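Local atomic coordinates of bacterial fluorinating enzyme homolog (Thermus thermophilus, PDB entry 2CW5), a protein that hydrolyses S-adenosyl-L-methionine to adenosine and L-methionine and lacks chlorinase and fluorinase activity. Residues Val80-Arg85 and Glu161-Leu166; Thr87-Asp92 and Ala139-His144. All coordinates share one frame; numbering follows the deposited sequence.

Interaction 1 (Val80-Arg85 and Glu161-Leu166); sequences VAALGR and ETLARL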
ATOM      1  N   VAL C  80       2.237   7.589  24.471  1.00 25.33           N
ATOM      2  CA  VAL C  80       1.076   8.139  25.161  1.00 24.41           C
ATOM      3  C   VAL C  80      -0.264   8.029  24.448  1.00 24.87           C
ATOM      4  O   VAL C  80      -0.355   7.674  23.272  1.00 23.81           O
ATOM      5  CB  VAL C  80       1.269   9.647  25.472  1.00 24.47           C
ATOM      6  CG1 VAL C  80       2.498   9.856  26.338  1.00 24.32           C
ATOM      7  CG2 VAL C  80       1.393  10.434  24.169  1.00 22.76           C
ATOM      8  N   ALA C  81      -1.305   8.339  25.210  1.00 24.41           N
ATOM      9  CA  ALA C  81      -2.670   8.382  24.725  1.00 22.40           C
ATOM     10  C   ALA C  81      -3.133   9.740  25.255  1.00 25.01           C
ATOM     11  O   ALA C  81      -2.917  10.050  26.428  1.00 23.08           O
ATOM     12  CB  ALA C  81      -3.489   7.272  25.338  1.00 23.92           C
ATOM     13  N   ALA C  82      -3.718  10.559  24.386  1.00 24.14           N
ATOM     14  CA  ALA C  82      -4.215  11.880  24.774  1.00 23.74           C
ATOM     15  C   ALA C  82      -5.694  11.926  24.411  1.00 24.75           C
ATOM     16  O   ALA C  82      -6.083  11.497  23.325  1.00 23.97           O
ATOM     17  CB  ALA C  82      -3.449  12.970  24.041  1.00 24.09           C
ATOM     18  N   LEU C  83      -6.512  12.453  25.314  1.00 24.31           N
ATOM     19  CA  LEU C  83      -7.956  12.493  25.107  1.00 26.73           C
ATOM     20  C   LEU C  83      -8.553  13.886  24.933  1.00 24.85           C
ATOM     21  O   LEU C  83      -8.355  14.769  25.766  1.00 26.05           O
ATOM     22  CB  LEU C  83      -8.651  11.807  26.285  1.00 28.09           C
ATOM     23  CG  LEU C  83      -8.050  10.482  26.772  1.00 33.20           C
ATOM     24  CD1 LEU C  83      -8.661  10.115  28.120  1.00 33.50           C
ATOM     25  CD2 LEU C  83      -8.296   9.384  25.750  1.00 32.52           C
ATOM     26  N   GLY C  84      -9.291  14.058  23.840  1.00 24.61           N
ATOM     27  CA  GLY C  84      -9.962  15.312  23.549  1.00 25.03           C
ATOM     28  C   GLY C  84     -11.277  14.903  22.911  1.00 25.96           C
ATOM     29  O   GLY C  84     -11.852  13.889  23.317  1.00 24.40           O
ATOM     30  N   ARG C  85     -11.761  15.670  21.935  1.00 25.11           N
ATOM     31  CA  ARG C  85     -12.996  15.315  21.242  1.00 27.80           C
ATOM     32  C   ARG C  85     -12.701  14.010  20.507  1.00 26.42           C
ATOM     33  O   ARG C  85     -13.590  13.190  20.273  1.00 25.82           O
ATOM     34  CB  ARG C  85     -13.404  16.393  20.227  1.00 30.03           C
ATOM     35  CG  ARG C  85     -13.730  17.744  20.832  1.00 37.53           C
ATOM     36  CD  ARG C  85     -14.742  18.508  19.980  1.00 41.05           C
ATOM     37  NE  ARG C  85     -14.257  18.815  18.637  1.00 45.74           N
ATOM     38  CZ  ARG C  85     -13.344  19.742  18.357  1.00 48.06           C
ATOM     39  NH1 ARG C  85     -12.801  20.468  19.327  1.00 48.53           N
ATOM     40  NH2 ARG C  85     -12.977  19.949  17.100  1.00 49.17           N
ATOM     41  N   GLU C 161       0.215  19.312  29.894  1.00 36.13           N
ATOM     42  CA  GLU C 161       1.211  20.344  29.653  1.00 36.77           C
ATOM     43  C   GLU C 161       2.592  19.745  29.405  1.00 34.44           C
ATOM     44  O   GLU C 161       3.474  20.415  28.868  1.00 34.68           O
ATOM     45  CB  GLU C 161       1.265  21.342  30.819  1.00 39.17           C
ATOM     46  CG  GLU C 161       1.493  20.742  32.197  1.00 42.14           C
ATOM     47  CD  GLU C 161       0.197  20.401  32.924  1.00 45.33           C
ATOM     48  OE1 GLU C 161       0.235  20.292  34.171  1.00 45.73           O
ATOM     49  OE2 GLU C 161      -0.851  20.240  32.257  1.00 45.08           O
ATOM     50  N   THR C 162       2.779  18.482  29.784  1.00 33.68           N
ATOM     51  CA  THR C 162       4.065  17.820  29.581  1.00 32.59           C
ATOM     52  C   THR C 162       4.186  17.215  28.177  1.00 31.49           C
ATOM     53  O   THR C 162       5.264  16.779  27.777  1.00 31.88           O
ATOM     54  CB  THR C 162       4.306  16.697  30.619  1.00 34.47           C
ATOM     55  OG1 THR C 162       3.407  15.605  30.377  1.00 34.77           O
ATOM     56  CG2 THR C 162       4.089  17.228  32.035  1.00 35.09           C
ATOM     57  N   LEU C 163       3.084  17.189  27.431  1.00 30.03           N
ATOM     58  CA  LEU C 163       3.111  16.636  26.075  1.00 28.95           C
ATOM     59  C   LEU C 163       4.005  17.468  25.159  1.00 28.05           C
ATOM     60  O   LEU C 163       4.054  18.691  25.267  1.00 29.78           O
ATOM     61  CB  LEU C 163       1.690  16.561  25.501  1.00 27.68           C
ATOM     62  CG  LEU C 163       0.759  15.563  26.203  1.00 27.53           C
ATOM     63  CD1 LEU C 163      -0.639  15.648  25.609  1.00 25.97           C
ATOM     64  CD2 LEU C 163       1.313  14.147  26.054  1.00 27.33           C
ATOM     65  N   ALA C 164       4.712  16.800  24.256  1.00 26.33           N
ATOM     66  CA  ALA C 164       5.612  17.486  23.338  1.00 25.50           C
ATOM     67  C   ALA C 164       4.880  18.083  22.139  1.00 25.85           C
ATOM     68  O   ALA C 164       3.869  17.553  21.684  1.00 23.44           O
ATOM     69  CB  ALA C 164       6.690  16.525  22.862  1.00 25.24           C
ATOM     70  N   ARG C 165       5.395  19.199  21.638  1.00 25.09           N
ATOM     71  CA  ARG C 165       4.804  19.859  20.482  1.00 27.17           C
ATOM     72  C   ARG C 165       5.922  20.354  19.581  1.00 27.38           C
ATOM     73  O   ARG C 165       6.990  20.730  20.059  1.00 27.02           O
ATOM     74  CB  ARG C 165       3.927  21.045  20.916  1.00 27.06           C
ATOM     75  CG  ARG C 165       2.506  20.675  21.378  1.00 26.95           C
ATOM     76  CD  ARG C 165       1.706  21.931  21.736  1.00 29.98           C
ATOM     77  NE  ARG C 165       0.267  21.695  21.908  1.00 30.72           N
ATOM     78  CZ  ARG C 165      -0.283  21.035  22.925  1.00 31.98           C
ATOM     79  NH1 ARG C 165       0.473  20.523  23.889  1.00 30.73           N
ATOM     80  NH2 ARG C 165      -1.602  20.895  22.984  1.00 31.77           N
ATOM     81  N   LEU C 166       5.685  20.335  18.275  1.00 25.57           N
ATOM     82  CA  LEU C 166       6.684  20.819  17.335  1.00 28.22           C
ATOM     83  C   LEU C 166       6.494  22.328  17.245  1.00 28.47           C
ATOM     84  O   LEU C 166       5.403  22.832  17.519  1.00 29.24           O
ATOM     85  CB  LEU C 166       6.473  20.204  15.950  1.00 27.69           C
ATOM     86  CG  LEU C 166       6.556  18.683  15.809  1.00 29.16           C
ATOM     87  CD1 LEU C 166       6.225  18.306  14.382  1.00 28.83           C
ATOM     88  CD2 LEU C 166       7.945  18.190  16.185  1.00 29.19           C
TER

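Interaction 2 (Thr87-Asp92 and Ala139-His144); sequences TYVGPD and APAAAH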
ATOM      1  N   THR C  87      -9.572  10.804  20.226  1.00 21.15           N
ATOM      2  CA  THR C  87      -8.573  10.176  21.077  1.00 22.69           C
ATOM      3  C   THR C  87      -7.329   9.920  20.245  1.00 23.05           C
ATOM      4  O   THR C  87      -7.419   9.515  19.086  1.00 23.99           O
ATOM      5  CB  THR C  87      -9.122   8.870  21.664  1.00 24.01           C
ATOM      6  OG1 THR C  87     -10.235   9.182  22.515  1.00 21.71           O
ATOM      7  CG2 THR C  87      -8.047   8.132  22.474  1.00 23.93           C
ATOM      8  N   TYR C  88      -6.166  10.163  20.837  1.00 20.80           N
ATOM      9  CA  TYR C  88      -4.910   9.997  20.118  1.00 21.57           C
ATOM     10  C   TYR C  88      -4.010   8.977  20.788  1.00 20.18           C
ATOM     11  O   TYR C  88      -3.898   8.947  22.011  1.00 20.07           O
ATOM     12  CB  TYR C  88      -4.193  11.347  20.040  1.00 20.22           C
ATOM     13  CG  TYR C  88      -5.077  12.457  19.514  1.00 22.55           C
ATOM     14  CD1 TYR C  88      -5.262  12.637  18.147  1.00 23.98           C
ATOM     15  CD2 TYR C  88      -5.779  13.288  20.390  1.00 22.18           C
ATOM     16  CE1 TYR C  88      -6.130  13.614  17.658  1.00 23.15           C
ATOM     17  CE2 TYR C  88      -6.651  14.264  19.917  1.00 23.16           C
ATOM     18  CZ  TYR C  88      -6.825  14.421  18.549  1.00 24.88           C
ATOM     19  OH  TYR C  88      -7.717  15.358  18.070  1.00 22.59           O
ATOM     20  N   VAL C  89      -3.380   8.137  19.975  1.00 19.53           N
ATOM     21  CA  VAL C  89      -2.473   7.113  20.480  1.00 20.68           C
ATOM     22  C   VAL C  89      -1.231   7.117  19.606  1.00 21.18           C
ATOM     23  O   VAL C  89      -1.303   6.881  18.402  1.00 19.52           O
ATOM     24  CB  VAL C  89      -3.122   5.717  20.433  1.00 20.18           C
ATOM     25  CG1 VAL C  89      -2.121   4.653  20.897  1.00 20.53           C
ATOM     26  CG2 VAL C  89      -4.365   5.699  21.299  1.00 20.53           C
ATOM     27  N   GLY C  90      -0.087   7.402  20.216  1.00 21.39           N
ATOM     28  CA  GLY C  90       1.144   7.436  19.459  1.00 20.91           C
ATOM     29  C   GLY C  90       2.283   7.990  20.289  1.00 21.13           C
ATOM     30  O   GLY C  90       2.121   8.222  21.486  1.00 19.44           O
ATOM     31  N   PRO C  91       3.455   8.198  19.676  1.00 21.74           N
ATOM     32  CA  PRO C  91       4.644   8.728  20.350  1.00 23.59           C
ATOM     33  C   PRO C  91       4.501  10.189  20.761  1.00 22.90           C
ATOM     34  O   PRO C  91       3.902  10.995  20.049  1.00 21.71           O
ATOM     35  CB  PRO C  91       5.742   8.527  19.314  1.00 24.54           C
ATOM     36  CG  PRO C  91       4.993   8.722  18.019  1.00 21.93           C
ATOM     37  CD  PRO C  91       3.745   7.904  18.263  1.00 21.34           C
ATOM     38  N   ASP C  92       5.045  10.511  21.927  1.00 23.62           N
ATOM     39  CA  ASP C  92       5.002  11.869  22.453  1.00 24.55           C
ATOM     40  C   ASP C  92       6.194  12.617  21.868  1.00 24.26           C
ATOM     41  O   ASP C  92       7.158  12.937  22.570  1.00 24.79           O
ATOM     42  CB  ASP C  92       5.077  11.828  23.984  1.00 25.03           C
ATOM     43  CG  ASP C  92       4.858  13.188  24.625  1.00 27.75           C
ATOM     44  OD1 ASP C  92       4.226  14.065  23.998  1.00 25.82           O
ATOM     45  OD2 ASP C  92       5.306  13.372  25.777  1.00 27.93           O
ATOM     46  N   ALA C 139      -0.788  -0.658  19.466  1.00 22.94           N
ATOM     47  CA  ALA C 139      -1.947  -1.436  19.026  1.00 20.43           C
ATOM     48  C   ALA C 139      -2.832  -1.890  20.185  1.00 21.72           C
ATOM     49  O   ALA C 139      -4.056  -1.726  20.141  1.00 20.91           O
ATOM     50  CB  ALA C 139      -1.499  -2.648  18.200  1.00 21.12           C
ATOM     51  N   PRO C 140      -2.234  -2.481  21.236  1.00 20.95           N
ATOM     52  CA  PRO C 140      -3.068  -2.920  22.358  1.00 22.05           C
ATOM     53  C   PRO C 140      -3.770  -1.749  23.048  1.00 22.61           C
ATOM     54  O   PRO C 140      -4.884  -1.890  23.551  1.00 21.75           O
ATOM     55  CB  PRO C 140      -2.074  -3.646  23.270  1.00 22.74           C
ATOM     56  CG  PRO C 140      -0.755  -2.996  22.945  1.00 25.51           C
ATOM     57  CD  PRO C 140      -0.823  -2.852  21.446  1.00 22.74           C
ATOM     58  N   ALA C 141      -3.116  -0.594  23.046  1.00 20.69           N
ATOM     59  CA  ALA C 141      -3.674   0.605  23.660  1.00 21.63           C
ATOM     60  C   ALA C 141      -4.879   1.080  22.850  1.00 21.84           C
ATOM     61  O   ALA C 141      -5.935   1.412  23.403  1.00 20.58           O
ATOM     62  CB  ALA C 141      -2.610   1.697  23.713  1.00 20.06           C
ATOM     63  N   ALA C 142      -4.716   1.096  21.532  1.00 20.72           N
ATOM     64  CA  ALA C 142      -5.783   1.521  20.635  1.00 21.34           C
ATOM     65  C   ALA C 142      -6.992   0.594  20.742  1.00 21.79           C
ATOM     66  O   ALA C 142      -8.131   1.053  20.758  1.00 22.39           O
ATOM     67  CB  ALA C 142      -5.272   1.553  19.207  1.00 21.91           C
ATOM     68  N   ALA C 143      -6.747  -0.712  20.811  1.00 21.62           N
ATOM     69  CA  ALA C 143      -7.839  -1.674  20.920  1.00 23.52           C
ATOM     70  C   ALA C 143      -8.595  -1.425  22.228  1.00 24.51           C
ATOM     71  O   ALA C 143      -9.831  -1.406  22.261  1.00 24.18           O
ATOM     72  CB  ALA C 143      -7.287  -3.095  20.889  1.00 24.97           C
ATOM     73  N   HIS C 144      -7.834  -1.222  23.300  1.00 23.73           N
ATOM     74  CA  HIS C 144      -8.394  -0.962  24.620  1.00 24.74           C
ATOM     75  C   HIS C 144      -9.364   0.216  24.549  1.00 24.74           C
ATOM     76  O   HIS C 144     -10.510   0.115  24.987  1.00 25.39           O
ATOM     77  CB  HIS C 144      -7.252  -0.669  25.593  1.00 26.37           C
ATOM     78  CG  HIS C 144      -7.692  -0.421  27.001  1.00 28.65           C
ATOM     79  ND1 HIS C 144      -8.242   0.773  27.412  1.00 30.08           N
ATOM     80  CD2 HIS C 144      -7.622  -1.202  28.105  1.00 27.82           C
ATOM     81  CE1 HIS C 144      -8.485   0.721  28.709  1.00 29.63           C
ATOM     82  NE2 HIS C 144      -8.119  -0.467  29.154  1.00 32.11           N
TER

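Interaction 1 (Val80-Arg85 and Glu161-Leu166)
Leu163 splays its two methyl groups over Val80 and Ala82, and in doing so pins the loop between strands 157-158 and 175-181 against one face of the mixed sheet in the N-terminal alpha/beta domain. The contact is a worked example of how one branched side chain can read the alternation of a beta strand: Val80 and Ala82 rise from strand 79-83 toward the loop, whereas the intervening Ala81 points away from it, to Leu111 and Leu154. Followed in sequence, the loop leaves a short 3-10 turn that includes Glu161 and Thr162. Thr162 OG1 is hydrogen-bonded to both Pro159 O and Arg78 NH2, which ties the end of the turn down just ahead of the leucine. Leu163 then directs its side chain to the strand. Its CG stands anti to its own carbonyl carbon (chi1 -67°), and the fork beyond divides neatly: CD1 rests on Ala82 CB at 4.2 Å, while CD2 meets Val80 CG2, also at 4.2 Å. Those two strand methyls, Val80 CG2 and Ala82 CB, are 5.5 Å apart, and the leucine spans them. The valine contributes the methyl lodged between its backbone N and carbonyl carbon. No hydrogen bond crosses between the segments; the backbones stay well separated, with 8.8 Å between Val80 CA and Leu163 CA, and the gap is bridged by hydrocarbon alone. Trp100 of helix 99-102 touches both Ala82 and Leu163, so its side chain joins this buried apolar cluster, as does Ala108 of strand 107-110, on which Leu163 also packs. Past the leucine the loop draws away from the strand, and its course is set by polar bonds to other parts of the chain: Ala164 N is hydrogen-bonded to Asp92 OD1, and Leu166 N to Thr97 OG1.

Interaction 2 (Thr87-Asp92 and Ala139-His144)
Val89 sets its CG1 methyl against Ala141 in a strand-on-helix contact of the N-terminal alpha/beta domain, where helix 133-147 packs on one face of the mixed sheet. The small alanines of the helix are consistent with the close approach: Val89 CA and Ala142 CA are 6.5 Å apart. In the tight part, CG1 stands anti to the valine's backbone N (chi1 177°) and reaches Ala141 CB at 4.1 Å. The same methyl lies 4.4 Å from Ala142 N, so it sits beside the helix backbone as well as on a side chain. Phe138 and Leu145 of the same helix also touch Val89, as do Val64 and Leu66 of strand 64-68. Ala139 points away from the strand and packs on Val20 and Val23 of the neighbouring helix 16-24. The looser margin is formed by partly exposed residues: Thr87 CG2, at the start of the strand, comes no nearer to residues 139-144 than 7.1 Å, at Ala141 O, and the side chain of Pro140 likewise stays well clear of 87-92. Between these extremes lies the valine's other branch, with Val89 CG2 4.7 Å from Ala142 CB.

Both interactions are buried and apolar, and neither has a hydrogen bond between its own segments, yet they serve opposite faces of one sheet. Strands 79-83 and 87-89 are antiparallel neighbours, joined by backbone hydrogen bonds, such as Tyr88 N to Ala82 O at 2.8 Å. Interaction 1 packs a loop on one face, the face on which Tyr88 meets Trp100 edge-to-face; interaction 2 packs a helix on the other. The helical segment offers two small alanines, Ala141 and Ala142, whereas the irregular loop relies on a single leucine and on polar bonds at its flanks. Asp92, salt-bridged to Arg78, links the two contacts, since it continues the chain of 87-92 and touches Leu163.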